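Local coordinates for protein 2-Cys peroxiredoxin (Plasmodium yoelii, PDB 2H01) that probably reduces hydrogen peroxide and organic hydroperoxides to water and alcohols as a thiol-specific, thioredoxin-dependent peroxidase, at residues Arg145-Asp148 against Glu149-Leu153. Residues are numbered along the deposited sequence; the frame is centred on the assembly and turned at random.
Sequences RSVD and EILRL
The start of helix 147-163, where a short 3-10 segment runs into the alpha-helix on the sheet of this thioredoxin-fold peroxiredoxin, brings Ile150, Leu151 and Arg152 back to Ser146, Val147 and Asp148. Three successive i to i+4 hydrogen bonds form here. Ile150 N reaches Ser146 O at 3.0 Å, almost in line with the carbonyl. The 3.1 Å bond from Leu151 N to Val147 O is nearly straight (171°). The third, from Arg152 N to Asp148 O, is more bent at 138°. On the buried side Val147 and Leu151 run alongside each other, pointing the same way; chi1 of 163° swings Val147 CG1 away from its own backbone N and brings it to 3.7 Å from Leu151 CD1. Val147 goes on to meet Leu54 of helix 49-56, while Ile150 and Leu151 pack on Phe61 of helix 58-63, and Ile150 also touches Phe124 in the sheet. Ser146 OG is hydrogen-bonded to Leu141 O in the preceding loop. The exposed side is polar. Arg152, bent at chi2 and chi3, folds back along the helix so that its NH1 forms a salt bridge with Glu149 OE1 at 3.4 Å. Its guanidinium and the Asp148 carboxylate lie nearly parallel but not in one plane, and Asp148 OD2 is 4.3 Å from Arg152 NH2, too far for a salt bridge. Asp148 O lies over the centre of one guanidinium face, 3.1 Å from Arg152 CZ.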
ATOM      1  N   ARG A 145      -1.217   6.429  11.928  1.00 28.85           N
ATOM      2  CA  ARG A 145      -1.073   7.849  12.201  1.00 28.73           C
ATOM      3  C   ARG A 145      -0.376   8.599  11.063  1.00 28.89           C
ATOM      4  O   ARG A 145      -0.303   9.818  11.041  1.00 29.79           O
ATOM      5  CB  ARG A 145      -0.203   7.984  13.436  1.00 29.11           C
ATOM      6  CG  ARG A 145      -0.752   8.832  14.490  1.00 32.07           C
ATOM      7  CD  ARG A 145       0.296   9.550  15.245  1.00 31.90           C
ATOM      8  NE  ARG A 145       0.013   9.528  16.659  1.00 31.96           N
ATOM      9  CZ  ARG A 145      -0.684  10.441  17.278  1.00 31.72           C
ATOM     10  NH1 ARG A 145      -1.178  11.467  16.616  1.00 31.46           N
ATOM     11  NH2 ARG A 145      -0.879  10.324  18.572  1.00 33.61           N
ATOM     12  N   SER A 146       0.112   7.851  10.095  1.00 29.11           N
ATOM     13  CA  SER A 146       0.925   8.407   9.049  1.00 29.34           C
ATOM     14  C   SER A 146       0.125   8.839   7.818  1.00 29.58           C
ATOM     15  O   SER A 146       0.685   9.384   6.885  1.00 29.34           O
ATOM     16  CB  SER A 146       1.995   7.397   8.643  1.00 29.10           C
ATOM     17  OG  SER A 146       3.157   7.539   9.411  1.00 29.69           O
ATOM     18  N   VAL A 147      -1.184   8.616   7.836  1.00 29.00           N
ATOM     19  CA  VAL A 147      -1.987   8.766   6.639  1.00 28.21           C
ATOM     20  C   VAL A 147      -1.846  10.164   6.049  1.00 28.94           C
ATOM     21  O   VAL A 147      -1.823  10.341   4.847  1.00 29.49           O
ATOM     22  CB  VAL A 147      -3.467   8.464   6.882  1.00 27.37           C
ATOM     23  CG1 VAL A 147      -4.306   9.008   5.763  1.00 27.07           C
ATOM     24  CG2 VAL A 147      -3.693   7.000   6.991  1.00 28.06           C
ATOM     25  N   ASP A 148      -1.748  11.157   6.908  1.00 29.17           N
ATOM     26  CA  ASP A 148      -1.720  12.496   6.421  1.00 30.98           C
ATOM     27  C   ASP A 148      -0.389  12.892   5.788  1.00 31.47           C
ATOM     28  O   ASP A 148      -0.384  13.598   4.790  1.00 31.93           O
ATOM     29  CB  ASP A 148      -2.212  13.477   7.471  1.00 34.94           C
ATOM     30  CG  ASP A 148      -3.721  13.423   7.657  1.00 39.63           C
ATOM     31  OD1 ASP A 148      -4.174  13.170   8.786  1.00 42.39           O
ATOM     32  OD2 ASP A 148      -4.538  13.617   6.734  1.00 40.91           O
ATOM     33  N   GLU A 149       0.726  12.419   6.340  1.00 30.08           N
ATOM     34  CA  GLU A 149       2.012  12.476   5.646  1.00 28.43           C
ATOM     35  C   GLU A 149       2.002  11.801   4.279  1.00 26.56           C
ATOM     36  O   GLU A 149       2.557  12.326   3.325  1.00 24.70           O
ATOM     37  CB  GLU A 149       3.147  11.894   6.483  1.00 29.70           C
ATOM     38  CG  GLU A 149       3.222  12.403   7.896  1.00 32.61           C
ATOM     39  CD  GLU A 149       3.258  13.910   7.978  1.00 34.79           C
ATOM     40  OE1 GLU A 149       2.687  14.455   8.944  1.00 36.18           O
ATOM     41  OE2 GLU A 149       3.853  14.539   7.090  1.00 35.70           O
ATOM     42  N   ILE A 150       1.378  10.632   4.211  1.00 20.00           N
ATOM     43  CA  ILE A 150       1.281   9.891   2.976  1.00 20.00           C
ATOM     44  C   ILE A 150       0.596  10.697   1.869  1.00 20.00           C
ATOM     45  O   ILE A 150       1.131  10.845   0.792  1.00 23.63           O
ATOM     46  CB  ILE A 150       0.587   8.563   3.196  1.00 20.00           C
ATOM     47  CG1 ILE A 150       1.513   7.603   3.918  1.00 20.00           C
ATOM     48  CG2 ILE A 150       0.169   7.945   1.887  1.00 20.00           C
ATOM     49  CD1 ILE A 150       0.815   6.410   4.494  1.00 20.00           C
ATOM     50  N   LEU A 151      -0.580  11.225   2.177  1.00 22.14           N
ATOM     51  CA  LEU A 151      -1.342  12.072   1.259  1.00 20.98           C
ATOM     52  C   LEU A 151      -0.572  13.318   0.847  1.00 21.53           C
ATOM     53  O   LEU A 151      -0.740  13.830  -0.256  1.00 22.14           O
ATOM     54  CB  LEU A 151      -2.659  12.470   1.908  1.00 17.74           C
ATOM     55  CG  LEU A 151      -3.575  11.275   2.106  1.00 15.88           C
ATOM     56  CD1 LEU A 151      -4.684  11.597   3.114  1.00 16.01           C
ATOM     57  CD2 LEU A 151      -4.136  10.891   0.735  1.00 14.29           C
ATOM     58  N   ARG A 152       0.275  13.781   1.751  1.00 21.92           N
ATOM     59  CA  ARG A 152       1.131  14.942   1.565  1.00 23.03           C
ATOM     60  C   ARG A 152       2.248  14.624   0.561  1.00 22.28           C
ATOM     61  O   ARG A 152       2.626  15.476  -0.243  1.00 22.68           O
ATOM     62  CB  ARG A 152       1.740  15.295   2.918  1.00 25.40           C
ATOM     63  CG  ARG A 152       2.257  16.693   3.084  1.00 27.47           C
ATOM     64  CD  ARG A 152       1.919  17.092   4.512  1.00 33.19           C
ATOM     65  NE  ARG A 152       0.477  16.955   4.699  1.00 39.17           N
ATOM     66  CZ  ARG A 152      -0.118  16.554   5.820  1.00 42.33           C
ATOM     67  NH1 ARG A 152       0.603  16.247   6.899  1.00 40.32           N
ATOM     68  NH2 ARG A 152      -1.444  16.422   5.846  1.00 42.99           N
ATOM     69  N   LEU A 153       2.792  13.411   0.635  1.00 21.22           N
ATOM     70  CA  LEU A 153       3.862  12.987  -0.274  1.00 21.78           C
ATOM     71  C   LEU A 153       3.269  12.820  -1.668  1.00 22.43           C
ATOM     72  O   LEU A 153       3.873  13.207  -2.669  1.00 21.14           O
ATOM     73  CB  LEU A 153       4.485  11.664   0.196  1.00 19.74           C
ATOM     74  CG  LEU A 153       5.279  11.811   1.497  1.00 19.04           C
ATOM     75  CD1 LEU A 153       5.766  10.452   1.984  1.00 18.70           C
ATOM     76  CD2 LEU A 153       6.454  12.779   1.261  1.00 18.48           C
TER